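Local coordinates for protein 3-keto-5-aminohexanoate cleavage enzyme (Burkholderia xenovorans LB400, PDB 3E49) that probably cleaves 3-keto-5-aminohexanoate or a related beta-keto acid, as a zinc-dependent TIM-barrel enzyme of the BKACE family, at residues Thr176-Leu179 with Tyr180-Ala183; Asp213-His216 with Met217-Ala221. All blocks are in the same frame, centred on the assembly; numbering follows the deposited sequence. Where two conformers were deposited one is given.

Contact 1: residues Thr176-Leu179 with Tyr180-Ala183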
ATOM      1  N   THR A 176       7.031  -2.598  11.876  1.00 23.99           N
ATOM      2  CA  THR A 176       5.915  -3.536  11.729  1.00 23.48           C
ATOM      3  C   THR A 176       5.997  -4.655  12.756  1.00 23.48           C
ATOM      4  O   THR A 176       4.975  -5.037  13.384  1.00 25.16           O
ATOM      5  CB  THR A 176       5.931  -4.223  10.381  1.00 24.25           C
ATOM      6  OG1 THR A 176       6.623  -3.411   9.391  1.00 23.77           O
ATOM      7  CG2 THR A 176       4.477  -4.603   9.939  1.00 18.63           C
ATOM      8  N   SER A 177       7.220  -5.156  12.988  1.00 23.19           N
ATOM      9  CA  SER A 177       7.435  -6.276  13.915  1.00 21.65           C
ATOM     10  C   SER A 177       6.896  -5.938  15.279  1.00 23.03           C
ATOM     11  O   SER A 177       6.386  -6.828  15.962  1.00 24.66           O
ATOM     12  CB  SER A 177       8.903  -6.663  14.014  1.00 23.10           C
ATOM     13  OG  SER A 177       9.662  -5.597  14.483  1.00 25.84           O
ATOM     14  N   HIS A 178       6.953  -4.656  15.653  1.00 23.32           N
ATOM     15  CA  HIS A 178       6.445  -4.224  16.984  1.00 20.51           C
ATOM     16  C   HIS A 178       4.946  -4.338  17.138  1.00 23.11           C
ATOM     17  O   HIS A 178       4.447  -4.625  18.271  1.00 22.20           O
ATOM     18  CB  HIS A 178       6.913  -2.820  17.301  1.00 24.35           C
ATOM     19  CG  HIS A 178       8.386  -2.727  17.598  1.00 26.17           C
ATOM     20  ND1 HIS A 178       8.967  -1.603  18.141  1.00 28.14           N
ATOM     21  CD2 HIS A 178       9.386  -3.626  17.436  1.00 28.22           C
ATOM     22  CE1 HIS A 178      10.255  -1.815  18.305  1.00 23.70           C
ATOM     23  NE2 HIS A 178      10.537  -3.028  17.876  1.00 29.10           N
ATOM     24  N   LEU A 179       4.212  -4.062  16.063  1.00 21.47           N
ATOM     25  CA  LEU A 179       2.765  -4.215  16.048  1.00 22.52           C
ATOM     26  C   LEU A 179       2.415  -5.681  16.143  1.00 22.47           C
ATOM     27  O   LEU A 179       1.505  -6.070  16.846  1.00 24.32           O
ATOM     28  CB  LEU A 179       2.154  -3.598  14.799  1.00 21.52           C
ATOM     29  CG  LEU A 179       2.345  -2.095  14.608  1.00 22.61           C
ATOM     30  CD1 LEU A 179       1.823  -1.719  13.179  1.00 23.16           C
ATOM     31  CD2 LEU A 179       1.663  -1.294  15.748  1.00 23.82           C
ATOM     32  N   TYR A 180       3.140  -6.509  15.410  1.00 21.99           N
ATOM     33  CA  TYR A 180       2.956  -7.949  15.519  1.00 22.53           C
ATOM     34  C   TYR A 180       3.334  -8.476  16.911  1.00 25.47           C
ATOM     35  O   TYR A 180       2.669  -9.376  17.452  1.00 26.92           O
ATOM     36  CB  TYR A 180       3.718  -8.651  14.438  1.00 23.98           C
ATOM     37  CG  TYR A 180       3.005  -8.685  13.112  1.00 25.46           C
ATOM     38  CD1 TYR A 180       1.942  -9.574  12.892  1.00 21.62           C
ATOM     39  CD2 TYR A 180       3.452  -7.910  12.025  1.00 25.99           C
ATOM     40  CE1 TYR A 180       1.309  -9.647  11.655  1.00 23.15           C
ATOM     41  CE2 TYR A 180       2.824  -7.993  10.790  1.00 26.62           C
ATOM     42  CZ  TYR A 180       1.777  -8.881  10.603  1.00 25.25           C
ATOM     43  OH  TYR A 180       1.181  -8.943   9.374  1.00 29.77           O
ATOM     44  N   ASN A 181       4.359  -7.889  17.519  1.00 24.04           N
ATOM     45  CA  ASN A 181       4.763  -8.342  18.858  1.00 24.16           C
ATOM     46  C   ASN A 181       3.626  -7.966  19.824  1.00 23.86           C
ATOM     47  O   ASN A 181       3.250  -8.784  20.651  1.00 24.62           O
ATOM     48  CB  ASN A 181       6.071  -7.717  19.320  1.00 24.44           C
ATOM     49  CG  ASN A 181       7.258  -8.189  18.558  1.00 23.11           C
ATOM     50  OD1 ASN A 181       7.212  -9.182  17.869  1.00 24.09           O
ATOM     51  ND2 ASN A 181       8.372  -7.499  18.742  1.00 24.54           N
ATOM     52  N   LEU A 182       3.027  -6.777  19.670  1.00 24.66           N
ATOM     53  CA  LEU A 182       1.908  -6.379  20.531  1.00 24.95           C
ATOM     54  C   LEU A 182       0.744  -7.324  20.314  1.00 25.82           C
ATOM     55  O   LEU A 182       0.095  -7.715  21.284  1.00 24.06           O
ATOM     56  CB  LEU A 182       1.463  -4.931  20.280  1.00 26.24           C
ATOM     57  CG  LEU A 182       0.297  -4.323  21.062  1.00 26.58           C
ATOM     58  CD1 LEU A 182       0.504  -4.389  22.552  1.00 27.56           C
ATOM     59  CD2 LEU A 182       0.076  -2.875  20.583  1.00 25.15           C
ATOM     60  N   ALA A 183       0.464  -7.685  19.059  1.00 23.94           N
ATOM     61  CA  ALA A 183      -0.651  -8.622  18.751  1.00 25.85           C
ATOM     62  C   ALA A 183      -0.470  -9.962  19.495  1.00 24.90           C
ATOM     63  O   ALA A 183      -1.423 -10.545  19.966  1.00 25.07           O
ATOM     64  CB  ALA A 183      -0.795  -8.850  17.244  1.00 26.47           C
TER
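Thr176 and Tyr180 run side by side on one flank of the helix, one turn apart and pointing the same way. The methyl CG2 of Thr176 lies alongside the CD2-CE2 bond of Tyr180, 3.9 Å from CE2. With CG anti to its own carbonyl carbon (chi1 -82°), the tyrosine leans back over the preceding turn, and its CD2 comes 3.5 Å from Thr176 O. That carbonyl is engaged at the same time by Tyr180 N, at 3.1 Å in a nearly linear bond (N-H...O 168°). The phenol OH is hydrogen-bonded to Asp213 OD2 of the second subunit, and Thr176 OG1 to Asp175 OD1 of that subunit, which Ser177 and Asn181 also meet.

Asn181 folds back in a similar way (chi1 -69°), but over Ser177. Its backbone N donates to Ser177 O at 2.8 Å, while the amide carbon CG sits 3.1 Å from the same oxygen. The ND2 group turns instead to Met114 O, to which it donates a hydrogen bond. Two further i to i+4 bonds carry the helix on, from Leu182 N to His178 O and from Ala183 N to Leu179 O, both 2.9 Å.

Helix 176-187 is the crossover helix of a beta-alpha-beta unit of the TIM barrel, and Leu179 and Leu182 face inward from it: both pack on strands 168-173 and 195-201 and on helix 211-225.

Contact 2: residues Asp213-His216 with Met217-Ala221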
ATOM      1  N   ASP A 213       5.606   4.363   4.843  1.00 19.21           N
ATOM      2  CA  ASP A 213       5.964   3.692   6.050  1.00 19.12           C
ATOM      3  C   ASP A 213       4.798   3.926   7.009  1.00 20.68           C
ATOM      4  O   ASP A 213       4.286   2.979   7.636  1.00 22.11           O
ATOM      5  CB  ASP A 213       7.291   4.233   6.644  1.00 20.69           C
ATOM      6  CG  ASP A 213       8.495   3.898   5.822  1.00 21.62           C
ATOM      7  OD1 ASP A 213       8.495   2.816   5.224  1.00 22.95           O
ATOM      8  OD2 ASP A 213       9.463   4.681   5.878  1.00 21.80           O
ATOM      9  N   LEU A 214       4.323   5.166   7.030  1.00 22.95           N
ATOM     10  CA  LEU A 214       3.176   5.528   7.884  1.00 20.63           C
ATOM     11  C   LEU A 214       1.887   4.790   7.495  1.00 21.26           C
ATOM     12  O   LEU A 214       1.168   4.258   8.393  1.00 22.33           O
ATOM     13  CB  LEU A 214       3.000   7.052   7.913  1.00 22.52           C
ATOM     14  CG  LEU A 214       1.851   7.665   8.733  1.00 23.34           C
ATOM     15  CD1 LEU A 214       2.183   9.118   9.118  1.00 21.10           C
ATOM     16  CD2 LEU A 214       0.495   7.525   7.940  1.00 26.31           C
ATOM     17  N   ALA A 215       1.545   4.777   6.208  1.00 19.42           N
ATOM     18  CA  ALA A 215       0.333   4.062   5.715  1.00 20.23           C
ATOM     19  C   ALA A 215       0.421   2.584   6.097  1.00 21.72           C
ATOM     20  O   ALA A 215      -0.557   1.957   6.455  1.00 21.42           O
ATOM     21  CB  ALA A 215       0.148   4.216   4.169  1.00 18.46           C
ATOM     22  N   HIS A 216       1.595   1.988   5.991  1.00 20.73           N
ATOM     23  CA  HIS A 216       1.675   0.568   6.336  0.50 19.91           C
ATOM     24  C   HIS A 216       1.524   0.294   7.833  1.00 21.28           C
ATOM     25  O   HIS A 216       0.884  -0.684   8.230  1.00 23.85           O
ATOM     26  CB  HIS A 216       2.923  -0.060   5.805  0.50 16.87           C
ATOM     27  CG  HIS A 216       2.925  -1.539   5.893  0.50  2.00           C
ATOM     28  ND1 HIS A 216       2.064  -2.335   5.177  0.50  5.18           N
ATOM     29  CD2 HIS A 216       3.692  -2.381   6.640  0.50  2.00           C
ATOM     30  CE1 HIS A 216       2.309  -3.597   5.439  0.50  7.86           C
ATOM     31  NE2 HIS A 216       3.304  -3.666   6.290  0.50  5.05           N
HETATM   32  N   MSE A 217       2.056   1.160   8.666  1.00 21.99           N
HETATM   33  CA  MSE A 217       1.867   0.983  10.066  1.00 21.35           C
HETATM   34  C   MSE A 217       0.371   1.060  10.408  1.00 23.23           C
HETATM   35  O   MSE A 217      -0.121   0.238  11.164  1.00 21.73           O
HETATM   36  CB  MSE A 217       2.668   2.039  10.832  1.00 23.83           C
HETATM   37  CG  MSE A 217       4.205   1.868  10.772  1.00 20.87           C
HETATM   38 SE   MSE A 217       4.880   0.242  11.460  0.75 20.67          SE
HETATM   39  CE  MSE A 217       4.427   0.527  13.380  1.00 21.58           C
ATOM     40  N   ARG A 218      -0.363   2.008   9.805  1.00 22.83           N
ATOM     41  CA  ARG A 218      -1.811   2.085  10.079  1.00 21.24           C
ATOM     42  C   ARG A 218      -2.564   0.862   9.574  1.00 21.80           C
ATOM     43  O   ARG A 218      -3.451   0.331  10.220  1.00 23.69           O
ATOM     44  CB  ARG A 218      -2.431   3.296   9.414  1.00 21.91           C
ATOM     45  CG  ARG A 218      -3.884   3.427   9.832  1.00 27.70           C
ATOM     46  CD  ARG A 218      -4.671   4.260   8.884  1.00 37.07           C
ATOM     47  NE  ARG A 218      -6.037   4.237   9.363  1.00 39.16           N
ATOM     48  CZ  ARG A 218      -7.014   5.036   8.959  1.00 40.92           C
ATOM     49  NH1 ARG A 218      -6.809   5.969   8.061  1.00 30.94           N
ATOM     50  NH2 ARG A 218      -8.216   4.908   9.507  1.00 48.08           N
ATOM     51  N   ARG A 219      -2.261   0.431   8.357  1.00 19.30           N
ATOM     52  CA  ARG A 219      -2.927  -0.721   7.763  1.00 20.72           C
ATOM     53  C   ARG A 219      -2.709  -1.967   8.619  1.00 19.12           C
ATOM     54  O   ARG A 219      -3.645  -2.770   8.825  1.00 22.52           O
ATOM     55  CB  ARG A 219      -2.217  -0.882   6.367  1.00 22.55           C
ATOM     56  CG  ARG A 219      -2.559  -1.900   5.442  1.00 29.79           C
ATOM     57  CD  ARG A 219      -1.468  -1.854   4.363  1.00 21.15           C
ATOM     58  NE  ARG A 219      -1.485  -0.593   3.632  1.00 22.11           N
ATOM     59  CZ  ARG A 219      -0.397  -0.024   3.096  1.00 21.69           C
ATOM     60  NH1 ARG A 219       0.796  -0.542   3.289  1.00 22.39           N
ATOM     61  NH2 ARG A 219      -0.502   1.118   2.445  1.00 20.85           N
ATOM     62  N   THR A 220      -1.503  -2.104   9.176  1.00 16.27           N
ATOM     63  CA  THR A 220      -1.122  -3.285   9.949  1.00 13.04           C
ATOM     64  C   THR A 220      -1.925  -3.251  11.229  1.00 15.15           C
ATOM     65  O   THR A 220      -2.535  -4.245  11.576  1.00 19.29           O
ATOM     66  CB  THR A 220       0.281  -3.283  10.295  1.00 17.94           C
ATOM     67  OG1 THR A 220       1.013  -3.343   9.030  1.00 17.98           O
ATOM     68  CG2 THR A 220       0.693  -4.511  11.129  1.00 13.26           C
ATOM     69  N   ALA A 221      -1.820  -2.113  11.856  1.00 16.31           N
ATOM     70  CA  ALA A 221      -2.560  -1.909  13.167  1.00 14.89           C
ATOM     71  C   ALA A 221      -4.040  -2.096  12.940  1.00 20.23           C
ATOM     72  O   ALA A 221      -4.722  -2.766  13.767  1.00 21.31           O
ATOM     73  CB  ALA A 221      -2.233  -0.564  13.720  1.00 17.27           C
TER
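Helix 211-225 is the helical arm of a beta-alpha-beta unit of the TIM barrel, between strands 195-201 and 229-235, and within it His216 and Arg219 are joined side chain to side chain. Arg219 NH1 donates to His216 ND1 at 2.9 Å, arriving close to the ring plane, with ring and guanidinium planes 55° apart. A bend at chi3 (-64°) turns the arginine back along the helix, laying one guanidinium face over Ala215 O. Across one face of the imidazole sits Thr220 OG1, near the rim. This hydroxyl donates to His216 O at 2.8 Å, and Thr220 N donates to the same oxygen at 2.9 Å, from the opposite face of the carbonyl plane. Arg218, hydrogen-bonded to Gln250, lines a pocket holding 2-ethoxyethanol, probably from the crystallisation liquor.

In the conformer given, one of two for His216, ND1 is an acceptor, consistent with a proton on NE2, which is hydrogen-bonded to Asp213 OD1 of the second subunit; the NH1-ND1 bond probably steadies ring and guanidinium against each other. Arg219 NE makes a salt bridge to Glu212 of the third subunit, which probably offsets the arginine's charge where it packs against Arg219 of the third and fourth subunits.

Overall arrangement
From the N terminus, contact 1 comes first, just after strand 168-173 and within helix 176-187; the chain then passes through strand 195-201 before helix 211-225 carries contact 2. The two follow in series, neither nesting nor crossing, and each closes only turns of its own helix, in consecutive beta-alpha units of the barrel. Their centres lie about 11 Å apart and the helices pack directly: Leu179 CD1 comes within 3.4 Å of Met217 O, and Thr176 N within 3.6 Å of the selenium of Met217. Both helices cover strand 195-201 and both touch the second subunit, so this pair of neighbouring helices ties the barrel wall to the tetramer interface.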